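Local atomic coordinates of ankyrin repeat domain-containing protein EMB506, chloroplastic (Arabidopsis thaliana, PDB entry 6JD6), a protein that acts in the initial differentiation of the proplastid during embryo development, is required for correct leaf and cotyledon margin development, and has molecular condensate scaffold activity. Residues 144-150 / 170-176; 153-158 / 188-193; 163-167 / 196-200. One frame throughout, in Å; residues are numbered along the deposited sequence.

Interaction 1 (144-150 / 170-176); sequences DNQTALH and NPHLQDR. With SO4 (sulfate ion), chain K.
His150, in helix 148-154, reaches Leu173 of the loop 170-176 with its NE2, and both ring nitrogens are engaged. His150 ND1 accepts from Thr147 N at 3.0 Å, nearly straight, while His150 NE2 donates to Leu173 O at 2.9 Å, a more bent bond (131°) from above the carbonyl plane. With Thr147 OG1 accepting weakly from the N of Leu149 and His150, this is the capping box of the TPLH-type motif of ankyrin repeats, here Thr147 to His150. Replacing this imidazole by an alanine methyl would probably leave Thr147 N and Leu173 O without their mate. Asp175 CB lies over one face of the ring; its CG, between backbone N and carbonyl carbon (chi1 68°), sets the carboxylate beside the Gln146 amide, planes 25° apart. Asp175 OD2 accepts from Gln146 NE2 at 3.0 Å, on its anti side, and from Tyr184 OH; OD1 accepts from the N of Asp177 and Ala179. Gln146 NE2 also binds a sulfate weakly. Arg176 N donates to Asp144 O (3.0 Å), and Arg176 NH1 forms a salt bridge to Asp144 OD1 at 3.3 Å, its hydrogen bond weak. Water 1 donates to Asn145 O and Gln174 O; water 3 links Thr147 OG1 to Asn170 O.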
loop_
_atom_site.group_PDB
_atom_site.type_symbol
_atom_site.label_atom_id
_atom_site.label_comp_id
_atom_site.label_asym_id
_atom_site.label_seq_id
_atom_site.Cartn_x
_atom_site.Cartn_y
_atom_site.Cartn_z
ATOM N N ASP A 144 4.880 8.935 8.899
ATOM C CA ASP A 144 3.618 8.486 9.481
ATOM C C ASP A 144 3.841 7.343 10.465
ATOM O O ASP A 144 2.921 6.572 10.753
ATOM C CB ASP A 144 2.655 8.040 8.379
ATOM C CG ASP A 144 2.191 9.196 7.511
ATOM O OD1 ASP A 144 2.051 10.319 8.045
ATOM O OD2 ASP A 144 1.971 8.982 6.299
ATOM N N ASN A 145 5.071 7.243 10.965
ATOM C CA ASN A 145 5.472 6.193 11.899
ATOM C C ASN A 145 5.187 4.776 11.395
ATOM O O ASN A 145 4.928 3.867 12.184
ATOM C CB ASN A 145 4.835 6.417 13.273
ATOM C CG ASN A 145 5.105 7.806 13.818
ATOM O OD1 ASN A 145 4.219 8.448 14.378
ATOM N ND2 ASN A 145 6.332 8.279 13.650
ATOM N N GLN A 146 5.228 4.600 10.079
ATOM C CA GLN A 146 5.040 3.283 9.480
ATOM C C GLN A 146 6.377 2.635 9.153
ATOM O O GLN A 146 7.311 3.304 8.707
ATOM C CB GLN A 146 4.198 3.376 8.206
ATOM C CG GLN A 146 2.746 3.775 8.437
ATOM C CD GLN A 146 1.912 3.689 7.170
ATOM O OE1 GLN A 146 2.433 3.807 6.060
ATOM N NE2 GLN A 146 0.612 3.476 7.330
ATOM N N THR A 147 6.462 1.328 9.371
ATOM C CA THR A 147 7.652 0.575 9.009
ATOM C C THR A 147 7.417 -0.109 7.672
ATOM O O THR A 147 6.326 -0.027 7.104
ATOM C CB THR A 147 7.975 -0.506 10.055
ATOM O OG1 THR A 147 6.963 -1.519 10.018
ATOM C CG2 THR A 147 8.037 0.098 11.451
ATOM N N ALA A 148 8.444 -0.788 7.176
ATOM C CA ALA A 148 8.327 -1.564 5.952
ATOM C C ALA A 148 7.252 -2.643 6.078
ATOM O O ALA A 148 6.589 -2.980 5.097
ATOM C CB ALA A 148 9.663 -2.189 5.597
ATOM N N LEU A 149 7.088 -3.187 7.283
ATOM C CA LEU A 149 6.060 -4.199 7.525
ATOM C C LEU A 149 4.656 -3.631 7.297
ATOM O O LEU A 149 3.845 -4.245 6.607
ATOM C CB LEU A 149 6.178 -4.781 8.938
ATOM C CG LEU A 149 5.151 -5.853 9.313
ATOM C CD1 LEU A 149 5.279 -7.067 8.396
ATOM C CD2 LEU A 149 5.288 -6.270 10.779
ATOM N N HIS A 150 4.377 -2.470 7.885
ATOM C CA HIS A 150 3.102 -1.784 7.670
ATOM C C HIS A 150 2.816 -1.647 6.178
ATOM O O HIS A 150 1.735 -1.995 5.707
ATOM C CB HIS A 150 3.123 -0.379 8.274
ATOM C CG HIS A 150 2.973 -0.341 9.764
ATOM N ND1 HIS A 150 3.993 0.053 10.602
ATOM C CD2 HIS A 150 1.911 -0.605 10.563
ATOM C CE1 HIS A 150 3.572 0.014 11.854
ATOM N NE2 HIS A 150 2.311 -0.381 11.858
ATOM N N ASN A 170 9.014 -5.995 13.964
ATOM C CA ASN A 170 8.079 -5.891 15.077
ATOM C C ASN A 170 6.646 -5.808 14.551
ATOM O O ASN A 170 6.290 -4.853 13.861
ATOM C CB ASN A 170 8.424 -4.667 15.930
ATOM C CG ASN A 170 7.654 -4.616 17.238
ATOM O OD1 ASN A 170 6.520 -5.084 17.335
ATOM N ND2 ASN A 170 8.275 -4.035 18.257
ATOM N N PRO A 171 5.822 -6.820 14.871
ATOM C CA PRO A 171 4.444 -6.889 14.377
ATOM C C PRO A 171 3.454 -6.147 15.273
ATOM O O PRO A 171 2.257 -6.149 14.984
ATOM C CB PRO A 171 4.147 -8.388 14.426
ATOM C CG PRO A 171 4.921 -8.861 15.621
ATOM C CD PRO A 171 6.183 -8.014 15.660
ATOM N N HIS A 172 3.944 -5.521 16.338
ATOM C CA HIS A 172 3.066 -4.908 17.329
ATOM C C HIS A 172 2.947 -3.391 17.185
ATOM O O HIS A 172 2.046 -2.778 17.758
ATOM C CB HIS A 172 3.552 -5.240 18.741
ATOM C CG HIS A 172 3.811 -6.695 18.968
ATOM N ND1 HIS A 172 2.799 -7.626 19.057
ATOM C CD2 HIS A 172 4.969 -7.380 19.133
ATOM C CE1 HIS A 172 3.321 -8.822 19.265
ATOM N NE2 HIS A 172 4.636 -8.700 19.314
ATOM N N LEU A 173 3.856 -2.795 16.423
ATOM C CA LEU A 173 3.969 -1.340 16.332
ATOM C C LEU A 173 2.742 -0.651 15.744
ATOM O O LEU A 173 2.258 -1.018 14.673
ATOM C CB LEU A 173 5.212 -0.953 15.522
ATOM C CG LEU A 173 6.547 -1.309 16.177
ATOM C CD1 LEU A 173 7.715 -0.999 15.245
ATOM C CD2 LEU A 173 6.693 -0.572 17.495
ATOM N N GLN A 174 2.251 0.364 16.446
ATOM C CA GLN A 174 1.168 1.190 15.927
ATOM C C GLN A 174 1.742 2.408 15.222
ATOM O O GLN A 174 2.684 3.032 15.718
ATOM C CB GLN A 174 0.247 1.635 17.064
ATOM C CG GLN A 174 -0.698 0.555 17.554
ATOM C CD GLN A 174 -1.398 0.952 18.829
ATOM O OE1 GLN A 174 -0.832 0.830 19.912
ATOM N NE2 GLN A 174 -2.626 1.447 18.712
ATOM N N ASP A 175 1.185 2.751 14.065
ATOM C CA ASP A 175 1.661 3.929 13.353
ATOM C C ASP A 175 1.038 5.215 13.895
ATOM O O ASP A 175 0.426 5.219 14.969
ATOM C CB ASP A 175 1.496 3.794 11.825
ATOM C CG ASP A 175 0.037 3.787 11.362
ATOM O OD1 ASP A 175 -0.879 4.150 12.134
ATOM O OD2 ASP A 175 -0.188 3.425 10.187
ATOM N N ARG A 176 1.196 6.294 13.138
ATOM C CA ARG A 176 0.752 7.626 13.541
ATOM C C ARG A 176 -0.745 7.670 13.828
ATOM O O ARG A 176 -1.203 8.422 14.685
ATOM C CB ARG A 176 1.098 8.625 12.433
ATOM C CG ARG A 176 0.627 10.037 12.688
ATOM C CD ARG A 176 0.796 10.902 11.449
ATOM N NE ARG A 176 0.350 12.267 11.703
ATOM C CZ ARG A 176 0.484 13.268 10.845
ATOM N NH1 ARG A 176 1.059 13.059 9.668
ATOM N NH2 ARG A 176 0.041 14.476 11.168
HETATM S S SO4 K . -2.552 4.943 4.978
HETATM O O1 SO4 K . -3.675 4.049 5.254
HETATM O O2 SO4 K . -1.534 4.787 6.012
HETATM O O3 SO4 K . -1.967 4.609 3.683
HETATM O O4 SO4 K . -3.025 6.326 4.965
HETATM O O HOH W 1 5.374 2.622 14.497
HETATM O O HOH W 2 3.002 5.904 16.288
HETATM O O HOH W 3 7.609 -3.414 11.981
#

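Interaction 2 (153-158 / 188-193)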
loop_
_atom_site.group_PDB
_atom_site.type_symbol
_atom_site.label_atom_id
_atom_site.label_comp_id
_atom_site.label_asym_id
_atom_site.label_seq_id
_atom_site.Cartn_x
_atom_site.Cartn_y
_atom_site.Cartn_z
ATOM N N ILE A 153 2.159 -4.807 4.162
ATOM C CA ILE A 153 0.822 -5.319 4.435
ATOM C C ILE A 153 -0.224 -4.499 3.688
ATOM O O ILE A 153 -1.132 -5.051 3.075
ATOM C CB ILE A 153 0.536 -5.339 5.947
ATOM C CG1 ILE A 153 1.431 -6.383 6.623
ATOM C CG2 ILE A 153 -0.918 -5.650 6.215
ATOM C CD1 ILE A 153 1.335 -6.392 8.125
ATOM N N ILE A 154 -0.076 -3.178 3.730
ATOM C CA ILE A 154 -0.935 -2.269 2.977
ATOM C C ILE A 154 -0.918 -2.602 1.478
ATOM O O ILE A 154 -1.917 -2.421 0.778
ATOM C CB ILE A 154 -0.515 -0.805 3.219
ATOM C CG1 ILE A 154 -0.812 -0.404 4.667
ATOM C CG2 ILE A 154 -1.217 0.148 2.253
ATOM C CD1 ILE A 154 -0.243 0.947 5.056
ATOM N N GLY A 155 0.214 -3.114 0.998
ATOM C CA GLY A 155 0.343 -3.524 -0.390
ATOM C C GLY A 155 -0.005 -4.988 -0.591
ATOM O O GLY A 155 0.006 -5.486 -1.716
ATOM N N LYS A 156 -0.323 -5.675 0.504
ATOM C CA LYS A 156 -0.656 -7.103 0.462
ATOM C C LYS A 156 0.424 -7.923 -0.261
ATOM O O LYS A 156 0.134 -8.771 -1.107
ATOM C CB LYS A 156 -2.044 -7.320 -0.159
ATOM C CG LYS A 156 -2.677 -8.677 0.157
ATOM C CD LYS A 156 -4.120 -8.735 -0.321
ATOM C CE LYS A 156 -4.720 -10.119 -0.133
ATOM N NZ LYS A 156 -4.037 -11.128 -0.982
ATOM N N LYS A 157 1.676 -7.649 0.084
ATOM C CA LYS A 157 2.821 -8.372 -0.459
ATOM C C LYS A 157 3.197 -9.500 0.496
ATOM O O LYS A 157 4.148 -9.383 1.272
ATOM C CB LYS A 157 4.000 -7.412 -0.631
ATOM C CG LYS A 157 4.223 -6.927 -2.057
ATOM C CD LYS A 157 3.142 -5.998 -2.584
ATOM C CE LYS A 157 3.271 -5.897 -4.107
ATOM N NZ LYS A 157 2.781 -4.622 -4.719
ATOM N N GLU A 158 2.459 -10.602 0.427
ATOM C CA GLU A 158 2.487 -11.597 1.497
ATOM C C GLU A 158 3.809 -12.352 1.678
ATOM O O GLU A 158 4.170 -12.702 2.797
ATOM C CB GLU A 158 1.280 -12.540 1.393
ATOM C CG GLU A 158 -0.049 -11.805 1.596
ATOM C CD GLU A 158 -1.227 -12.734 1.835
ATOM O OE1 GLU A 158 -1.888 -12.593 2.885
ATOM O OE2 GLU A 158 -1.497 -13.598 0.972
ATOM N N VAL A 188 -7.050 -5.019 4.028
ATOM C CA VAL A 188 -6.783 -5.495 2.669
ATOM C C VAL A 188 -7.254 -6.933 2.471
ATOM O O VAL A 188 -7.023 -7.533 1.422
ATOM C CB VAL A 188 -5.287 -5.342 2.266
ATOM C CG1 VAL A 188 -4.836 -3.897 2.456
ATOM C CG2 VAL A 188 -4.401 -6.287 3.070
ATOM N N GLY A 189 -7.919 -7.479 3.486
ATOM C CA GLY A 189 -8.470 -8.823 3.417
ATOM C C GLY A 189 -7.449 -9.936 3.234
ATOM O O GLY A 189 -7.718 -10.927 2.552
ATOM N N ALA A 190 -6.277 -9.780 3.840
ATOM C CA ALA A 190 -5.224 -10.789 3.730
ATOM C C ALA A 190 -5.355 -11.854 4.814
ATOM O O ALA A 190 -4.680 -11.788 5.843
ATOM C CB ALA A 190 -3.851 -10.130 3.790
ATOM N N LEU A 191 -6.220 -12.835 4.574
ATOM C CA LEU A 191 -6.504 -13.885 5.550
ATOM C C LEU A 191 -5.257 -14.650 6.018
ATOM O O LEU A 191 -5.120 -14.950 7.204
ATOM C CB LEU A 191 -7.550 -14.861 4.995
ATOM C CG LEU A 191 -7.945 -16.060 5.864
ATOM C CD1 LEU A 191 -8.542 -15.613 7.192
ATOM C CD2 LEU A 191 -8.917 -16.970 5.123
ATOM N N GLN A 192 -4.354 -14.964 5.096
ATOM C CA GLN A 192 -3.165 -15.732 5.455
ATOM C C GLN A 192 -2.213 -14.910 6.316
ATOM O O GLN A 192 -1.561 -15.439 7.211
ATOM C CB GLN A 192 -2.447 -16.263 4.208
ATOM C CG GLN A 192 -3.270 -17.264 3.413
ATOM C CD GLN A 192 -3.739 -18.439 4.255
ATOM O OE1 GLN A 192 -4.941 -18.664 4.412
ATOM N NE2 GLN A 192 -2.790 -19.199 4.798
ATOM N N THR A 193 -2.144 -13.612 6.042
ATOM C CA THR A 193 -1.345 -12.698 6.851
ATOM C C THR A 193 -1.937 -12.556 8.254
ATOM O O THR A 193 -1.207 -12.518 9.246
ATOM C CB THR A 193 -1.225 -11.319 6.173
ATOM O OG1 THR A 193 -0.542 -11.473 4.923
ATOM C CG2 THR A 193 -0.450 -10.340 7.048
HETATM O O HOH W 4 -4.286 -14.282 2.223
HETATM O O HOH W 5 2.042 -13.205 4.866
#
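Glu158 and Thr193 provide the polar part of this contact. The hydroxyl OG1 of Thr193 donates to Glu158 OE1 at 2.7 Å, meeting the carboxylate on its anti side and 22° out of its plane, and the backbone N of Thr193 adds a weak, bent bond to the same oxygen at 3.3 Å. The glutamate chain runs extended beyond CG (chi2 -166°), which carries OE1 across to the first turn of helix 191-199. Water 4 donates to OE1 and accepts from Gln192 N, so two backbone N-H groups of that turn are served by the one carboxylate oxygen, directly or through water. Water 5 donates to both Glu158 O and Thr193 OG1.

Each segment holds the tight turn between the two antiparallel helices of an ankyrin repeat, ANK 2 for 153-158 and ANK 3 for 188-193. The preceding helix closes in a Schellman motif in both, with Lys156 and Gly189 at positive phi; Lys157 and Ala190 then stand at the N-caps of the following helices.

The rest is van der Waals packing, much of it carbon against carbonyl oxygen. Val188 points its two methyls at the end of helix 148-154, CG2 lying 3.5 Å from Ile153 O and CG1 3.7 Å from Ile154 O. Lys156 slides past Val188 in the opposite direction; its CG is anti to the backbone N (chi1 -161°), laying the aliphatic chain along the turn, with CD 3.6 Å from Val188 O. Its CE reaches Ala190, whose CB also rests 3.3 Å from Glu158 OE1. Ile153 CG1 touches Thr193 CG2 more loosely, at 4.4 Å.

Interaction 3 (163-167 / 196-200). With SO4 (sulfate ion), chain I.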
loop_
_atom_site.group_PDB
_atom_site.type_symbol
_atom_site.label_atom_id
_atom_site.label_comp_id
_atom_site.label_asym_id
_atom_site.label_seq_id
_atom_site.Cartn_x
_atom_site.Cartn_y
_atom_site.Cartn_z
ATOM N N HIS A 163 8.608 -12.798 5.181
ATOM C CA HIS A 163 10.060 -12.665 5.246
ATOM C C HIS A 163 10.470 -11.698 6.352
ATOM O O HIS A 163 11.346 -12.002 7.157
ATOM C CB HIS A 163 10.629 -12.183 3.907
ATOM C CG HIS A 163 12.103 -11.920 3.942
ATOM N ND1 HIS A 163 13.041 -12.913 3.765
ATOM C CD2 HIS A 163 12.801 -10.778 4.152
ATOM C CE1 HIS A 163 14.253 -12.396 3.857
ATOM N NE2 HIS A 163 14.136 -11.101 4.092
ATOM N N LEU A 164 9.831 -10.532 6.376
ATOM C CA LEU A 164 10.096 -9.511 7.388
ATOM C C LEU A 164 9.852 -10.028 8.802
ATOM O O LEU A 164 10.651 -9.783 9.704
ATOM C CB LEU A 164 9.231 -8.272 7.137
ATOM C CG LEU A 164 9.634 -7.380 5.961
ATOM C CD1 LEU A 164 8.575 -6.314 5.709
ATOM C CD2 LEU A 164 10.984 -6.740 6.232
ATOM N N LEU A 165 8.747 -10.744 8.989
ATOM C CA LEU A 165 8.412 -11.312 10.293
ATOM C C LEU A 165 9.448 -12.334 10.738
ATOM O O LEU A 165 9.826 -12.373 11.908
ATOM C CB LEU A 165 7.017 -11.940 10.274
ATOM C CG LEU A 165 5.860 -10.943 10.174
ATOM C CD1 LEU A 165 4.530 -11.654 9.973
ATOM C CD2 LEU A 165 5.811 -10.068 11.414
ATOM N N ARG A 166 9.909 -13.162 9.804
ATOM C CA ARG A 166 10.934 -14.151 10.126
ATOM C C ARG A 166 12.246 -13.464 10.487
ATOM O O ARG A 166 13.014 -13.973 11.299
ATOM C CB ARG A 166 11.141 -15.138 8.975
ATOM C CG ARG A 166 10.039 -16.181 8.849
ATOM C CD ARG A 166 10.416 -17.281 7.862
ATOM N NE ARG A 166 10.674 -16.754 6.524
ATOM C CZ ARG A 166 9.732 -16.539 5.611
ATOM N NH1 ARG A 166 8.464 -16.806 5.889
ATOM N NH2 ARG A 166 10.056 -16.057 4.420
ATOM N N LYS A 167 12.488 -12.299 9.892
ATOM C CA LYS A 167 13.692 -11.526 10.190
ATOM C C LYS A 167 13.591 -10.684 11.469
ATOM O O LYS A 167 14.551 -10.014 11.852
ATOM C CB LYS A 167 14.090 -10.647 9.003
ATOM C CG LYS A 167 15.159 -11.279 8.136
ATOM C CD LYS A 167 15.912 -10.243 7.323
ATOM C CE LYS A 167 17.258 -10.798 6.884
ATOM N NZ LYS A 167 17.117 -12.166 6.307
ATOM N N LEU A 196 -1.041 -15.604 10.121
ATOM C CA LEU A 196 0.378 -15.550 10.441
ATOM C C LEU A 196 0.654 -14.621 11.627
ATOM O O LEU A 196 1.492 -14.926 12.475
ATOM C CB LEU A 196 1.188 -15.114 9.219
ATOM C CG LEU A 196 2.707 -15.099 9.381
ATOM C CD1 LEU A 196 3.212 -16.444 9.891
ATOM C CD2 LEU A 196 3.368 -14.748 8.061
ATOM N N LEU A 197 -0.048 -13.489 11.678
ATOM C CA LEU A 197 0.123 -12.536 12.774
ATOM C C LEU A 197 -0.319 -13.123 14.117
ATOM O O LEU A 197 0.249 -12.790 15.160
ATOM C CB LEU A 197 -0.609 -11.219 12.488
ATOM C CG LEU A 197 0.003 -10.321 11.401
ATOM C CD1 LEU A 197 -0.914 -9.147 11.068
ATOM C CD2 LEU A 197 1.384 -9.815 11.808
ATOM N N PHE A 198 -1.325 -13.995 14.092
ATOM C CA PHE A 198 -1.755 -14.694 15.301
ATOM C C PHE A 198 -0.600 -15.494 15.886
ATOM O O PHE A 198 -0.460 -15.603 17.102
ATOM C CB PHE A 198 -2.919 -15.644 15.008
ATOM C CG PHE A 198 -4.207 -14.950 14.680
ATOM C CD1 PHE A 198 -4.400 -13.618 15.011
ATOM C CD2 PHE A 198 -5.232 -15.635 14.046
ATOM C CE1 PHE A 198 -5.591 -12.984 14.712
ATOM C CE2 PHE A 198 -6.425 -15.004 13.743
ATOM C CZ PHE A 198 -6.605 -13.678 14.078
ATOM N N LYS A 199 0.225 -16.057 15.010
ATOM C CA LYS A 199 1.344 -16.888 15.444
ATOM C C LYS A 199 2.440 -16.065 16.116
ATOM O O LYS A 199 3.263 -16.600 16.855
ATOM C CB LYS A 199 1.902 -17.697 14.269
ATOM C CG LYS A 199 0.904 -18.706 13.723
ATOM C CD LYS A 199 1.520 -19.619 12.682
ATOM C CE LYS A 199 0.554 -20.737 12.309
ATOM N NZ LYS A 199 1.218 -21.822 11.527
ATOM N N TYR A 200 2.437 -14.761 15.866
ATOM C CA TYR A 200 3.364 -13.855 16.531
ATOM C C TYR A 200 2.704 -13.197 17.738
ATOM O O TYR A 200 3.243 -12.257 18.323
ATOM C CB TYR A 200 3.899 -12.814 15.546
ATOM C CG TYR A 200 4.893 -13.410 14.576
ATOM C CD1 TYR A 200 6.249 -13.438 14.875
ATOM C CD2 TYR A 200 4.473 -13.974 13.379
ATOM C CE1 TYR A 200 7.164 -13.996 14.000
ATOM C CE2 TYR A 200 5.380 -14.535 12.498
ATOM C CZ TYR A 200 6.723 -14.543 12.815
ATOM O OH TYR A 200 7.631 -15.098 11.944
HETATM S S SO4 I . 13.839 -16.289 4.092
HETATM O O1 SO4 I . 13.821 -17.749 4.054
HETATM O O2 SO4 I . 13.454 -15.831 5.425
HETATM O O3 SO4 I . 15.185 -15.816 3.783
HETATM O O4 SO4 I . 12.898 -15.762 3.107
#
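Leu165 and Tyr200 mark the closest backbone approach, their CA atoms 8.4 Å apart, so the backbones stay apart and side chains do the bridging, Tyr200 reaching as far as the backbone of Leu165. Residues 163-166 form the last turn of helix 158-166, and 196-200 carries the last part of helix 191-199 and the residue after it; these are the second helices of ANK 2 and ANK 3. The ends are held by their own backbone bonds, Lys167 N to His163 O and Tyr200 N to Leu197 O.

Leu165 supplies most of the first side. Its CG stands anti to the carbonyl carbon (chi1 -70°), which directs CD1 at the neighbouring helix, where it meets Leu196 CD2 tip to tip at 3.8 Å and Leu197 CD2 at 4.1 Å. Tyr200 crosses the same leucine obliquely: Tyr200 CZ is 3.6 Å from Leu165 CB, and Tyr200 CE2 lies 3.9 Å from Leu165 CD1. The ring thus runs along the flank of the leucine and brings its hydroxyl end beside the helix backbone. Arg166 contributes a lighter touch, its CG 4.1 Å from Tyr200 OH.

The guanidinium of Arg166 turns elsewhere, toward a sulfate probably taken up from the crystallisation liquor. Arg166 NE donates to sulfate O2 at 3.1 Å and Arg166 NH2 to O4, while His163 ND1 gives sulfate O4 a nearly straight bond of 2.9 Å. His163 NE2 donates to Asp129 OD1 of helix 125-133, linking this face to the preceding repeat.

Leu165 also packs on Pro171 in the loop after its own helix, and Leu197 rests on Ile182 and Ala185 of helix 181-187. On the far side of helix 191-199, Phe198 packs against Ile229 and Leu230 of helix 224-232, continuing the row of second helices into the next repeat.

Overall arrangement
The three contacts lie close together in the ankyrin stack, centres 12 to 14 Å apart. Along the chain their first segments come in order, 144-150, 153-158 and 163-167, followed by the second segments in the same order, so every pair interleaves. Interaction 1 and interaction 2 share helix 148-154, one at its start and the other at its end, and touch where Gln146 meets Ile154. Interactions 2 and 3 share helix 191-199. Interaction 1 meets interaction 3 through Leu149 and Pro171 on Leu165. Interaction 1 ties the start of ANK 2 to the loop leading into ANK 3, while interactions 2 and 3 join these repeats at the inter-helix turns and between the second helices, building the elongated domain.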